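PDB 5L6G: xylooligosaccharide oxidase from Myceliophthora thermophila, which oxidises the C1 hydroxyl of xylooligosaccharides and related sugars to lactones with a bicovalently bound FAD, passing the electrons to molecular oxygen to give hydrogen peroxide. Local coordinates for residues 238-243 with 279-284; 254-259 with 298-303; 398-403 with 467-472; 460-465 with 490-495. All blocks are in the same frame, centred on the assembly; numbering follows the deposited sequence.

In the fold
Interactions 1 and 2 belong to one layered unit: strands 234-240 and 280-286 are neighbours in the large antiparallel sheet, and each is followed along the chain by one of the two helices, 246-261 and 290-304, that meet in interaction 2. The segments of these contacts alternate in sequence, their centres lie about 13 Å apart, and I239 CD1 touches L301 CD2 at 3.7 Å. Interactions 3 and 4 come later, alternate likewise, and have centres about 11 Å apart; interaction 4 uses helix 458-466, interaction 3 the start of the next, 470-480. Contact centres of different pairs lie about 30 to 37 Å apart: one pair packs helices on the sheet bearing substrate-binding R272, the other lies nearer FAD and Y451.

Interaction 1 of 4, residues 238-243 with 279-284; sequences EINLPW and QTQLQG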
loop_
_atom_site.group_PDB
_atom_site.type_symbol
_atom_site.label_atom_id
_atom_site.label_comp_id
_atom_site.label_asym_id
_atom_site.label_seq_id
_atom_site.Cartn_x
_atom_site.Cartn_y
_atom_site.Cartn_z
ATOM N N GLU A 238 -1.720 9.620 -21.088
ATOM C CA GLU A 238 -0.727 10.447 -20.452
ATOM C C GLU A 238 -0.911 11.895 -20.867
ATOM O O GLU A 238 -1.434 12.189 -21.954
ATOM C CB GLU A 238 0.659 9.949 -20.853
ATOM C CG GLU A 238 1.029 8.668 -20.155
ATOM C CD GLU A 238 2.120 7.861 -20.824
ATOM O OE1 GLU A 238 2.916 8.410 -21.619
ATOM O OE2 GLU A 238 2.184 6.648 -20.503
ATOM N N ILE A 239 -0.500 12.797 -19.985
ATOM C CA ILE A 239 -0.453 14.218 -20.309
ATOM C C ILE A 239 0.868 14.713 -19.799
ATOM O O ILE A 239 1.070 14.805 -18.588
ATOM C CB ILE A 239 -1.583 15.033 -19.648
ATOM C CG1 ILE A 239 -2.959 14.467 -20.019
ATOM C CG2 ILE A 239 -1.458 16.504 -20.038
ATOM C CD1 ILE A 239 -4.087 14.916 -19.111
ATOM N N ASN A 240 1.770 15.026 -20.731
ATOM C CA ASN A 240 3.071 15.536 -20.353
ATOM C C ASN A 240 2.945 16.964 -19.847
ATOM O O ASN A 240 2.198 17.759 -20.406
ATOM C CB ASN A 240 4.054 15.461 -21.523
ATOM C CG ASN A 240 4.493 14.043 -21.802
ATOM O OD1 ASN A 240 4.742 13.275 -20.878
ATOM N ND2 ASN A 240 4.603 13.692 -23.071
ATOM N N LEU A 241 3.663 17.256 -18.765
ATOM C CA LEU A 241 3.565 18.543 -18.102
ATOM C C LEU A 241 4.895 19.259 -18.213
ATOM O O LEU A 241 5.931 18.647 -17.962
ATOM C CB LEU A 241 3.218 18.353 -16.631
ATOM C CG LEU A 241 1.892 17.671 -16.331
ATOM C CD1 LEU A 241 1.823 17.293 -14.853
ATOM C CD2 LEU A 241 0.747 18.573 -16.746
ATOM N N PRO A 242 4.870 20.562 -18.542
ATOM C CA PRO A 242 6.101 21.323 -18.723
ATOM C C PRO A 242 6.679 21.817 -17.411
ATOM O O PRO A 242 6.927 23.014 -17.249
ATOM C CB PRO A 242 5.640 22.499 -19.578
ATOM C CG PRO A 242 4.264 22.744 -19.093
ATOM C CD PRO A 242 3.693 21.377 -18.895
ATOM N N TRP A 243 6.933 20.896 -16.494
ATOM C CA TRP A 243 7.297 21.276 -15.141
ATOM C C TRP A 243 8.821 21.347 -14.991
ATOM O O TRP A 243 9.437 20.596 -14.250
ATOM C CB TRP A 243 6.639 20.326 -14.148
ATOM C CG TRP A 243 5.151 20.566 -13.968
ATOM C CD1 TRP A 243 4.309 21.276 -14.790
ATOM C CD2 TRP A 243 4.337 20.052 -12.918
ATOM N NE1 TRP A 243 3.045 21.264 -14.291
ATOM C CE2 TRP A 243 3.024 20.508 -13.148
ATOM C CE3 TRP A 243 4.598 19.267 -11.787
ATOM C CZ2 TRP A 243 1.964 20.193 -12.298
ATOM C CZ3 TRP A 243 3.541 18.956 -10.934
ATOM C CH2 TRP A 243 2.241 19.428 -11.199
ATOM N N GLN A 279 11.253 13.700 -16.868
ATOM C CA GLN A 279 9.921 13.949 -17.414
ATOM C C GLN A 279 8.906 14.021 -16.280
ATOM O O GLN A 279 9.099 13.397 -15.240
ATOM C CB GLN A 279 9.525 12.852 -18.415
ATOM C CG GLN A 279 8.145 13.058 -19.023
ATOM C CD GLN A 279 7.985 12.388 -20.365
ATOM O OE1 GLN A 279 8.158 13.022 -21.408
ATOM N NE2 GLN A 279 7.675 11.107 -20.354
ATOM N N THR A 280 7.853 14.807 -16.487
ATOM C CA THR A 280 6.711 14.865 -15.586
ATOM C C THR A 280 5.451 14.710 -16.420
ATOM O O THR A 280 5.325 15.322 -17.482
ATOM C CB THR A 280 6.656 16.188 -14.815
ATOM O OG1 THR A 280 7.865 16.344 -14.032
ATOM C CG2 THR A 280 5.444 16.191 -13.866
ATOM N N GLN A 281 4.532 13.873 -15.972
ATOM C CA GLN A 281 3.304 13.704 -16.742
ATOM C C GLN A 281 2.206 13.215 -15.833
ATOM O O GLN A 281 2.480 12.603 -14.793
ATOM C CB GLN A 281 3.522 12.708 -17.879
ATOM C CG GLN A 281 3.950 11.326 -17.412
ATOM C CD GLN A 281 4.031 10.295 -18.518
ATOM O OE1 GLN A 281 3.935 9.105 -18.254
ATOM N NE2 GLN A 281 4.198 10.738 -19.750
ATOM N N LEU A 282 0.970 13.517 -16.229
ATOM C CA LEU A 282 -0.160 12.844 -15.662
ATOM C C LEU A 282 -0.248 11.513 -16.361
ATOM O O LEU A 282 0.023 11.433 -17.560
ATOM C CB LEU A 282 -1.437 13.639 -15.855
ATOM C CG LEU A 282 -1.490 14.936 -15.051
ATOM C CD1 LEU A 282 -2.291 15.976 -15.810
ATOM C CD2 LEU A 282 -2.071 14.685 -13.685
ATOM N N GLN A 283 -0.628 10.494 -15.599
ATOM C CA GLN A 283 -0.893 9.156 -16.092
ATOM C C GLN A 283 -2.253 8.792 -15.544
ATOM O O GLN A 283 -2.483 8.909 -14.340
ATOM C CB GLN A 283 0.119 8.145 -15.544
ATOM C CG GLN A 283 1.552 8.517 -15.838
ATOM C CD GLN A 283 2.520 7.509 -15.269
ATOM O OE1 GLN A 283 2.336 7.001 -14.162
ATOM N NE2 GLN A 283 3.581 7.245 -16.008
ATOM N N GLY A 284 -3.130 8.333 -16.429
ATOM C CA GLY A 284 -4.479 7.978 -16.050
ATOM C C GLY A 284 -4.919 6.631 -16.559
ATOM O O GLY A 284 -4.294 6.042 -17.451
HETATM O O HOH W 1 7.759 16.663 -18.750
HETATM O O HOH W 2 9.767 17.734 -14.899
#
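One face of the W243 indole carries L241 CD1, 3.8 Å above the ring plane and offset toward its rim, while T280 CG2 approaches the ring obliquely. These residues lie at one end of the pairing between neighbouring antiparallel strands, 234-240 and 280-286, of the large sheet. The register is set by I239 and L282, a hydrogen-bonded pair whose backbone N-H and C=O groups are joined both ways, and it is prolonged by the bond from L241 N to T280 O. On the face with the glutamines, the amides of N240 and Q281 lie side by side, their planes 21° apart. Q281 NE2 bonds N240 OD1 at 2.8 Å, the oxygen lying in the Q281 amide plane, and E238 OE1 at 3.2 Å, this second oxygen being met from above its carboxylate. CG of Q281 sits between its backbone N and carbonyl carbon (chi1 60°), and the extended chain beyond it runs alongside N240 toward E238. With an alanine at Q281, N240 OD1 and E238 OE1 would probably lose their shared donor, and Q283 NE2 an acceptor. The opposite face is apolar: I239 and L282 run side by side and pack against helix 290-304. Q283 OE1 bonds the substrate-binding R272, while Q283 NE2 reaches Q281 OE1 at 2.9 Å, in the carbonyl plane and on a lone pair.

Interaction 2 of 4, residues 254-259 with 298-303; sequences GALQEW and QPLLAL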
loop_
_atom_site.group_PDB
_atom_site.type_symbol
_atom_site.label_atom_id
_atom_site.label_comp_id
_atom_site.label_asym_id
_atom_site.label_seq_id
_atom_site.Cartn_x
_atom_site.Cartn_y
_atom_site.Cartn_z
ATOM N N GLY A 254 -1.152 24.293 -8.907
ATOM C CA GLY A 254 -2.183 25.142 -8.314
ATOM C C GLY A 254 -3.488 24.957 -9.073
ATOM O O GLY A 254 -4.564 24.834 -8.463
ATOM N N ALA A 255 -3.395 24.931 -10.405
ATOM C CA ALA A 255 -4.566 24.702 -11.233
ATOM C C ALA A 255 -5.130 23.308 -11.003
ATOM O O ALA A 255 -6.340 23.145 -10.909
ATOM C CB ALA A 255 -4.237 24.873 -12.697
ATOM N N LEU A 256 -4.240 22.317 -10.959
ATOM C CA LEU A 256 -4.657 20.935 -10.854
ATOM C C LEU A 256 -5.408 20.673 -9.546
ATOM O O LEU A 256 -6.444 19.998 -9.538
ATOM C CB LEU A 256 -3.448 20.015 -10.964
ATOM C CG LEU A 256 -3.679 18.502 -10.985
ATOM C CD1 LEU A 256 -4.418 18.074 -12.250
ATOM C CD2 LEU A 256 -2.334 17.822 -10.885
ATOM N N GLN A 257 -4.880 21.175 -8.428
ATOM C CA GLN A 257 -5.559 20.961 -7.154
ATOM C C GLN A 257 -6.900 21.663 -7.081
ATOM O O GLN A 257 -7.849 21.117 -6.515
ATOM C CB GLN A 257 -4.682 21.354 -5.966
ATOM C CG GLN A 257 -4.430 22.821 -5.764
ATOM C CD GLN A 257 -3.444 23.060 -4.644
ATOM O OE1 GLN A 257 -2.883 22.104 -4.071
ATOM N NE2 GLN A 257 -3.223 24.341 -4.314
ATOM N N GLU A 258 -6.984 22.869 -7.634
ATOM C CA GLU A 258 -8.241 23.594 -7.661
ATOM C C GLU A 258 -9.274 22.819 -8.506
ATOM O O GLU A 258 -10.422 22.643 -8.087
ATOM C CB GLU A 258 -8.006 25.027 -8.171
ATOM C CG GLU A 258 -9.206 25.934 -8.110
ATOM C CD GLU A 258 -8.915 27.342 -8.622
ATOM O OE1 GLU A 258 -7.783 27.834 -8.421
ATOM O OE2 GLU A 258 -9.849 27.957 -9.199
ATOM N N TRP A 259 -8.838 22.299 -9.651
ATOM C CA TRP A 259 -9.697 21.473 -10.506
ATOM C C TRP A 259 -10.196 20.238 -9.739
ATOM O O TRP A 259 -11.381 19.953 -9.730
ATOM C CB TRP A 259 -8.927 21.059 -11.753
ATOM C CG TRP A 259 -9.562 20.059 -12.650
ATOM C CD1 TRP A 259 -10.528 20.287 -13.594
ATOM C CD2 TRP A 259 -9.258 18.663 -12.714
ATOM N NE1 TRP A 259 -10.844 19.100 -14.237
ATOM C CE2 TRP A 259 -10.079 18.096 -13.712
ATOM C CE3 TRP A 259 -8.362 17.839 -12.026
ATOM C CZ2 TRP A 259 -10.033 16.739 -14.036
ATOM C CZ3 TRP A 259 -8.317 16.493 -12.336
ATOM C CH2 TRP A 259 -9.142 15.956 -13.345
ATOM N N GLN A 298 -11.200 16.899 -21.547
ATOM C CA GLN A 298 -11.029 18.169 -22.232
ATOM C C GLN A 298 -10.933 19.402 -21.316
ATOM O O GLN A 298 -10.058 20.234 -21.517
ATOM C CB GLN A 298 -12.095 18.365 -23.322
ATOM C CG GLN A 298 -11.860 19.602 -24.173
ATOM C CD GLN A 298 -10.492 19.607 -24.845
ATOM O OE1 GLN A 298 -9.997 18.565 -25.290
ATOM N NE2 GLN A 298 -9.870 20.785 -24.914
ATOM N N PRO A 299 -11.835 19.537 -20.320
ATOM C CA PRO A 299 -11.736 20.694 -19.424
ATOM C C PRO A 299 -10.378 20.837 -18.729
ATOM O O PRO A 299 -9.858 21.960 -18.621
ATOM C CB PRO A 299 -12.852 20.442 -18.406
ATOM C CG PRO A 299 -13.878 19.712 -19.195
ATOM C CD PRO A 299 -13.096 18.807 -20.111
ATOM N N LEU A 300 -9.799 19.723 -18.279
ATOM C CA LEU A 300 -8.463 19.763 -17.698
ATOM C C LEU A 300 -7.398 20.191 -18.710
ATOM O O LEU A 300 -6.506 20.979 -18.382
ATOM C CB LEU A 300 -8.068 18.397 -17.132
ATOM C CG LEU A 300 -6.724 18.407 -16.387
ATOM C CD1 LEU A 300 -6.719 19.485 -15.312
ATOM C CD2 LEU A 300 -6.375 17.039 -15.812
ATOM N N LEU A 301 -7.469 19.643 -19.922
ATOM C CA LEU A 301 -6.495 19.981 -20.967
ATOM C C LEU A 301 -6.507 21.487 -21.277
ATOM O O LEU A 301 -5.452 22.106 -21.415
ATOM C CB LEU A 301 -6.759 19.182 -22.244
ATOM C CG LEU A 301 -6.611 17.655 -22.233
ATOM C CD1 LEU A 301 -6.943 17.127 -23.623
ATOM C CD2 LEU A 301 -5.224 17.196 -21.798
ATOM N N ALA A 302 -7.705 22.065 -21.346
ATOM C CA ALA A 302 -7.869 23.501 -21.579
ATOM C C ALA A 302 -7.312 24.311 -20.409
ATOM O O ALA A 302 -6.662 25.329 -20.606
ATOM C CB ALA A 302 -9.336 23.834 -21.806
ATOM N N LEU A 303 -7.558 23.837 -19.198
ATOM C CA LEU A 303 -7.073 24.492 -17.993
ATOM C C LEU A 303 -5.542 24.504 -17.912
ATOM O O LEU A 303 -4.948 25.533 -17.609
ATOM C CB LEU A 303 -7.661 23.794 -16.767
ATOM C CG LEU A 303 -7.347 24.406 -15.415
ATOM C CD1 LEU A 303 -8.077 25.736 -15.277
ATOM C CD2 LEU A 303 -7.751 23.430 -14.314
#
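L300 lies across the indole of W259 at about a right angle, with both of its methyl groups directed at the same ring system. CD1 sits over the five-membered ring, 3.9 Å from its centroid and 15° off the ring normal, which is the geometry of a CH-pi contact. The other branch, L300 CD2, comes to the six-membered part, 3.9 Å from W259 CH2. W259 has CG anti to its backbone N (chi1 172°), and chi2 of 81° turns the broad face of the indole to the leucine. At the edge of the same ring, in its plane, lies L256 O of its own helix.

L303 approaches W259 differently. The two side chains are inclined to each other, and L303 CD2 comes 3.7 Å from W259 CB, where the side chain leaves the helix. The same methyl also lies 4.1 Å from A255 CB, and thus spans positions one turn apart on helix 246-261. The segments run nearly antiparallel, their axes 151° apart in direction and 10.7 Å apart at closest approach. This is helix-to-helix packing on one side of the large antiparallel sheet, and it rests mainly on apolar side chains, L303 CD2 also meeting A255 O, with no hydrogen bond crossing between the segments.

Nearer the sheet, L256 crosses L300 at a slant, with CD1 of L256 4.1 Å from CD1 of L300. On the sheet side, V273 of strand 269-275 touches L256, and M271 of the same strand touches both W259 and L300.

Interaction 3 of 4, residues 398-403 with 467-472; sequences SYAFRD and RQNLDR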
loop_
_atom_site.group_PDB
_atom_site.type_symbol
_atom_site.label_atom_id
_atom_site.label_comp_id
_atom_site.label_asym_id
_atom_site.label_seq_id
_atom_site.Cartn_x
_atom_site.Cartn_y
_atom_site.Cartn_z
ATOM N N SER A 398 -10.051 2.028 10.538
ATOM C CA SER A 398 -8.931 2.746 11.146
ATOM C C SER A 398 -8.119 3.535 10.124
ATOM O O SER A 398 -7.456 4.509 10.482
ATOM C CB SER A 398 -8.014 1.789 11.884
ATOM O OG SER A 398 -7.475 0.848 10.983
ATOM N N TYR A 399 -8.169 3.135 8.854
ATOM C CA TYR A 399 -7.506 3.908 7.804
ATOM C C TYR A 399 -7.942 5.390 7.927
ATOM O O TYR A 399 -9.131 5.689 7.936
ATOM C CB TYR A 399 -7.799 3.328 6.413
ATOM C CG TYR A 399 -7.116 4.120 5.317
ATOM C CD1 TYR A 399 -5.831 3.789 4.910
ATOM C CD2 TYR A 399 -7.752 5.190 4.699
ATOM C CE1 TYR A 399 -5.173 4.513 3.937
ATOM C CE2 TYR A 399 -7.098 5.941 3.709
ATOM C CZ TYR A 399 -5.806 5.589 3.341
ATOM O OH TYR A 399 -5.106 6.268 2.372
ATOM N N ALA A 400 -6.981 6.315 7.986
ATOM C CA ALA A 400 -7.241 7.647 8.541
ATOM C C ALA A 400 -7.691 8.701 7.545
ATOM O O ALA A 400 -8.197 9.752 7.928
ATOM C CB ALA A 400 -6.005 8.155 9.286
ATOM N N PHE A 401 -7.474 8.448 6.271
ATOM C CA PHE A 401 -7.476 9.524 5.293
ATOM C C PHE A 401 -8.679 9.468 4.364
ATOM O O PHE A 401 -8.564 9.102 3.198
ATOM C CB PHE A 401 -6.150 9.505 4.550
ATOM C CG PHE A 401 -4.963 9.480 5.479
ATOM C CD1 PHE A 401 -4.727 10.539 6.338
ATOM C CD2 PHE A 401 -4.110 8.415 5.514
ATOM C CE1 PHE A 401 -3.656 10.521 7.214
ATOM C CE2 PHE A 401 -3.032 8.392 6.389
ATOM C CZ PHE A 401 -2.802 9.439 7.234
ATOM N N ARG A 402 -9.822 9.872 4.908
ATOM C CA ARG A 402 -11.111 9.770 4.230
ATOM C C ARG A 402 -11.857 11.065 3.950
ATOM O O ARG A 402 -12.940 11.023 3.381
ATOM C CB ARG A 402 -12.020 8.893 5.085
ATOM C CG ARG A 402 -11.478 7.506 5.270
ATOM C CD ARG A 402 -11.332 6.768 3.945
ATOM N NE ARG A 402 -11.151 5.333 4.181
ATOM C CZ ARG A 402 -11.136 4.374 3.249
ATOM N NH1 ARG A 402 -11.318 4.637 1.951
ATOM N NH2 ARG A 402 -10.963 3.116 3.634
ATOM N N ASP A 403 -11.329 12.191 4.408
ATOM C CA ASP A 403 -11.936 13.496 4.179
ATOM C C ASP A 403 -11.716 13.962 2.742
ATOM O O ASP A 403 -10.588 14.119 2.315
ATOM C CB ASP A 403 -11.372 14.525 5.152
ATOM C CG ASP A 403 -12.170 15.794 5.158
ATOM O OD1 ASP A 403 -12.144 16.524 4.146
ATOM O OD2 ASP A 403 -12.862 16.041 6.162
ATOM N N ARG A 467 -3.008 9.171 12.631
ATOM C CA ARG A 467 -3.571 10.458 13.022
ATOM C C ARG A 467 -4.713 10.314 14.033
ATOM O O ARG A 467 -4.497 9.813 15.130
ATOM C CB ARG A 467 -3.971 11.260 11.765
ATOM C CG ARG A 467 -2.790 11.795 10.955
ATOM C CD ARG A 467 -2.028 12.843 11.769
ATOM N NE ARG A 467 -1.044 13.609 10.994
ATOM C CZ ARG A 467 0.072 14.148 11.497
ATOM N NH1 ARG A 467 0.390 13.984 12.785
ATOM N NH2 ARG A 467 0.891 14.845 10.711
ATOM N N GLN A 468 -5.924 10.735 13.667
ATOM C CA GLN A 468 -7.008 10.822 14.620
ATOM C C GLN A 468 -7.496 9.448 15.101
ATOM O O GLN A 468 -8.220 9.361 16.076
ATOM C CB GLN A 468 -8.192 11.588 14.002
ATOM C CG GLN A 468 -8.992 10.781 12.980
ATOM C CD GLN A 468 -8.385 10.774 11.586
ATOM O OE1 GLN A 468 -7.291 11.288 11.365
ATOM N NE2 GLN A 468 -9.120 10.217 10.629
ATOM N N ASN A 469 -7.104 8.386 14.409
ATOM C CA ASN A 469 -7.506 7.036 14.792
ATOM C C ASN A 469 -6.504 6.308 15.684
ATOM O O ASN A 469 -6.776 5.189 16.154
ATOM C CB ASN A 469 -7.787 6.248 13.532
ATOM C CG ASN A 469 -9.017 6.743 12.838
ATOM O OD1 ASN A 469 -9.850 7.391 13.466
ATOM N ND2 ASN A 469 -9.146 6.468 11.558
ATOM N N LEU A 470 -5.379 6.954 15.973
ATOM C CA LEU A 470 -4.351 6.325 16.784
ATOM C C LEU A 470 -4.877 5.908 18.149
ATOM O O LEU A 470 -4.620 4.797 18.598
ATOM C CB LEU A 470 -3.138 7.226 16.963
ATOM C CG LEU A 470 -1.989 6.625 17.776
ATOM C CD1 LEU A 470 -1.540 5.297 17.179
ATOM C CD2 LEU A 470 -0.836 7.622 17.861
ATOM N N ASP A 471 -5.597 6.796 18.830
ATOM C CA ASP A 471 -5.951 6.503 20.230
ATOM C C ASP A 471 -6.816 5.243 20.340
ATOM O O ASP A 471 -6.555 4.375 21.165
ATOM C CB ASP A 471 -6.593 7.712 20.909
ATOM C CG ASP A 471 -5.557 8.778 21.308
ATOM O OD1 ASP A 471 -4.334 8.492 21.262
ATOM O OD2 ASP A 471 -5.956 9.911 21.670
ATOM N N ARG A 472 -7.811 5.114 19.479
ATOM C CA ARG A 472 -8.642 3.917 19.490
ATOM C C ARG A 472 -7.840 2.682 19.073
ATOM O O ARG A 472 -7.971 1.613 19.681
ATOM C CB ARG A 472 -9.854 4.095 18.591
ATOM C CG ARG A 472 -10.747 2.877 18.592
ATOM C CD ARG A 472 -11.983 3.139 17.776
ATOM N NE ARG A 472 -12.811 1.943 17.662
ATOM C CZ ARG A 472 -13.810 1.817 16.792
ATOM N NH1 ARG A 472 -14.099 2.808 15.959
ATOM N NH2 ARG A 472 -14.507 0.697 16.748
HETATM O O HOH W 3 -11.040 7.157 9.192
#
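Two side-chain amides of segment 467-472 donate to backbone carbonyls of the 398-403 loop. N469 ND2 bonds S398 O at 2.8 Å; the acceptor lies in the N469 amide plane, but the donor stands above the S398 carbonyl plane, 56° out of it. Q468 NE2 meets A400 O at 2.9 Å in a flatter arrangement, lying in the carbonyl plane on a lone pair, with a nearly straight N-H...O angle of 167°. The Q468 chain is bent at chi2 (-83°), which folds its amide back toward A400 and puts NE2 of Q468 4.0 Å from A400 CB. Alongside, R467 CG touches F401 CE1 at 4.0 Å; A400 CB covers the centre of one face of the F401 ring, and Y399 CZ lies at its edge.

In the second shell, R467 NE bonds W445 O, and S398 OG bonds A209 O. Segment 467-472 belongs to the berberine-like C-terminal region, and the Y399 side chain lies about 8 Å from the FAD at nearest atoms. R467, with positive phi, follows helix 458-466 and leads through a short 3-10 segment into helix 470-480. The contact joins the loop between strands 374-381 and 409-417 to this helix junction, with helix 204-213 packing on S398 and N469.

Interaction 4 of 4, residues 460-465 with 490-495; sequences EAQEVY and QAVEPA
A461, on helix 458-466, sets its methyl against the Q490 side chain, with CB 3.6 Å from Q490 CD. Next along the helix, Q462 reaches across to the C-terminal loop and uses both ends of its amide on E493. Its OE1 accepts E493 N at 2.9 Å, the donor standing 59° out of the amide carbonyl plane. Its NE2 donates almost straight (174°) to E493 OE2 at 3.0 Å, on the carboxylate's anti lone pair; NE2 also bonds R458 O. The extended Q462 chain, with chi2 168°, carries the amide this far. A leucine in place of Q462 would probably leave E493 N without this acceptor and both E493 OE2 and R458 O without the amide donor. One turn after A461, Y465 OH donates to Q490 OE1 at 2.7 Å, and that oxygen lies at the ring edge, in its plane. The Q490 amide's other end is held by bonds from NE2 to D453 O and L456 O. Both segments belong to the berberine-like C-terminal region, and Y465 lies about 7 Å from the substrate-binding Y451, side chain to side chain. The loop, which follows helix 470-480 in the chain, packs near both helices: L470 of that helix touches Q462, and its R474 NE bonds E493 O.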
loop_
_atom_site.group_PDB
_atom_site.type_symbol
_atom_site.label_atom_id
_atom_site.label_comp_id
_atom_site.label_asym_id
_atom_site.label_seq_id
_atom_site.Cartn_x
_atom_site.Cartn_y
_atom_site.Cartn_z
ATOM N N GLU A 460 6.496 9.017 16.139
ATOM C CA GLU A 460 6.081 9.823 15.018
ATOM C C GLU A 460 5.309 8.963 14.038
ATOM O O GLU A 460 4.282 9.399 13.541
ATOM C CB GLU A 460 7.233 10.546 14.309
ATOM C CG GLU A 460 6.689 11.543 13.272
ATOM C CD GLU A 460 7.745 12.267 12.457
ATOM O OE1 GLU A 460 8.950 11.973 12.592
ATOM O OE2 GLU A 460 7.340 13.127 11.646
ATOM N N ALA A 461 5.789 7.747 13.783
ATOM C CA ALA A 461 5.194 6.896 12.756
ATOM C C ALA A 461 3.712 6.618 13.042
ATOM O O ALA A 461 2.841 6.801 12.167
ATOM C CB ALA A 461 5.976 5.595 12.627
ATOM N N GLN A 462 3.427 6.210 14.274
ATOM C CA GLN A 462 2.043 5.946 14.688
ATOM C C GLN A 462 1.169 7.172 14.475
ATOM O O GLN A 462 0.027 7.054 14.003
ATOM C CB GLN A 462 1.993 5.594 16.157
ATOM C CG GLN A 462 2.525 4.235 16.469
ATOM C CD GLN A 462 2.711 4.089 17.939
ATOM O OE1 GLN A 462 1.775 3.816 18.653
ATOM N NE2 GLN A 462 3.914 4.356 18.403
ATOM N N GLU A 463 1.713 8.335 14.836
ATOM C CA GLU A 463 0.963 9.582 14.759
ATOM C C GLU A 463 0.648 9.953 13.321
ATOM O O GLU A 463 -0.505 10.245 12.998
ATOM C CB GLU A 463 1.680 10.713 15.484
ATOM C CG GLU A 463 1.642 10.484 16.991
ATOM C CD GLU A 463 2.176 11.624 17.839
ATOM O OE1 GLU A 463 2.722 12.604 17.290
ATOM O OE2 GLU A 463 2.043 11.517 19.089
ATOM N N VAL A 464 1.660 9.901 12.467
ATOM C CA VAL A 464 1.493 10.321 11.083
ATOM C C VAL A 464 0.755 9.302 10.227
ATOM O O VAL A 464 0.059 9.684 9.272
ATOM C CB VAL A 464 2.824 10.733 10.416
ATOM C CG1 VAL A 464 3.458 11.903 11.155
ATOM C CG2 VAL A 464 3.787 9.554 10.274
ATOM N N TYR A 465 0.916 8.015 10.536
ATOM C CA TYR A 465 0.235 6.969 9.783
ATOM C C TYR A 465 -1.246 6.873 10.087
ATOM O O TYR A 465 -2.025 6.580 9.190
ATOM C CB TYR A 465 0.846 5.593 10.065
ATOM C CG TYR A 465 2.226 5.317 9.512
ATOM C CD1 TYR A 465 2.697 5.902 8.335
ATOM C CD2 TYR A 465 3.059 4.408 10.165
ATOM C CE1 TYR A 465 3.979 5.612 7.847
ATOM C CE2 TYR A 465 4.319 4.107 9.676
ATOM C CZ TYR A 465 4.779 4.709 8.526
ATOM O OH TYR A 465 6.043 4.394 8.080
ATOM N N GLN A 490 7.624 0.167 13.924
ATOM C CA GLN A 490 6.563 1.160 13.811
ATOM C C GLN A 490 5.183 0.616 14.135
ATOM O O GLN A 490 4.173 1.157 13.675
ATOM C CB GLN A 490 6.595 1.809 12.431
ATOM C CG GLN A 490 7.905 2.551 12.187
ATOM C CD GLN A 490 7.956 3.240 10.845
ATOM O OE1 GLN A 490 7.244 2.868 9.915
ATOM N NE2 GLN A 490 8.821 4.234 10.725
ATOM N N ALA A 491 5.131 -0.429 14.960
ATOM C CA ALA A 491 3.859 -0.966 15.420
ATOM C C ALA A 491 3.170 -0.005 16.381
ATOM O O ALA A 491 3.808 0.732 17.158
ATOM C CB ALA A 491 4.017 -2.319 16.084
ATOM N N VAL A 492 1.843 -0.057 16.332
ATOM C CA VAL A 492 1.010 0.626 17.301
ATOM C C VAL A 492 1.363 0.140 18.706
ATOM O O VAL A 492 1.449 -1.059 18.937
ATOM C CB VAL A 492 -0.470 0.356 17.031
ATOM C CG1 VAL A 492 -1.325 0.888 18.159
ATOM C CG2 VAL A 492 -0.868 1.008 15.693
ATOM N N GLU A 493 1.529 1.073 19.626
ATOM C CA GLU A 493 1.777 0.750 21.033
ATOM C C GLU A 493 0.476 0.478 21.785
ATOM O O GLU A 493 -0.465 1.264 21.687
ATOM C CB GLU A 493 2.430 1.928 21.734
ATOM C CG GLU A 493 3.842 2.218 21.316
ATOM C CD GLU A 493 4.382 3.430 22.034
ATOM O OE1 GLU A 493 4.627 3.324 23.262
ATOM O OE2 GLU A 493 4.548 4.478 21.377
ATOM N N PRO A 494 0.443 -0.574 22.610
ATOM C CA PRO A 494 -0.770 -0.748 23.408
ATOM C C PRO A 494 -1.026 0.497 24.253
ATOM O O PRO A 494 -0.077 1.149 24.702
ATOM C CB PRO A 494 -0.449 -1.950 24.313
ATOM C CG PRO A 494 0.715 -2.637 23.691
ATOM C CD PRO A 494 1.450 -1.622 22.864
ATOM N N ALA A 495 -2.293 0.840 24.432
ATOM C CA ALA A 495 -2.658 1.886 25.364
ATOM C C ALA A 495 -2.235 1.413 26.751
ATOM O O ALA A 495 -2.254 0.210 27.040
ATOM C CB ALA A 495 -4.159 2.156 25.321
#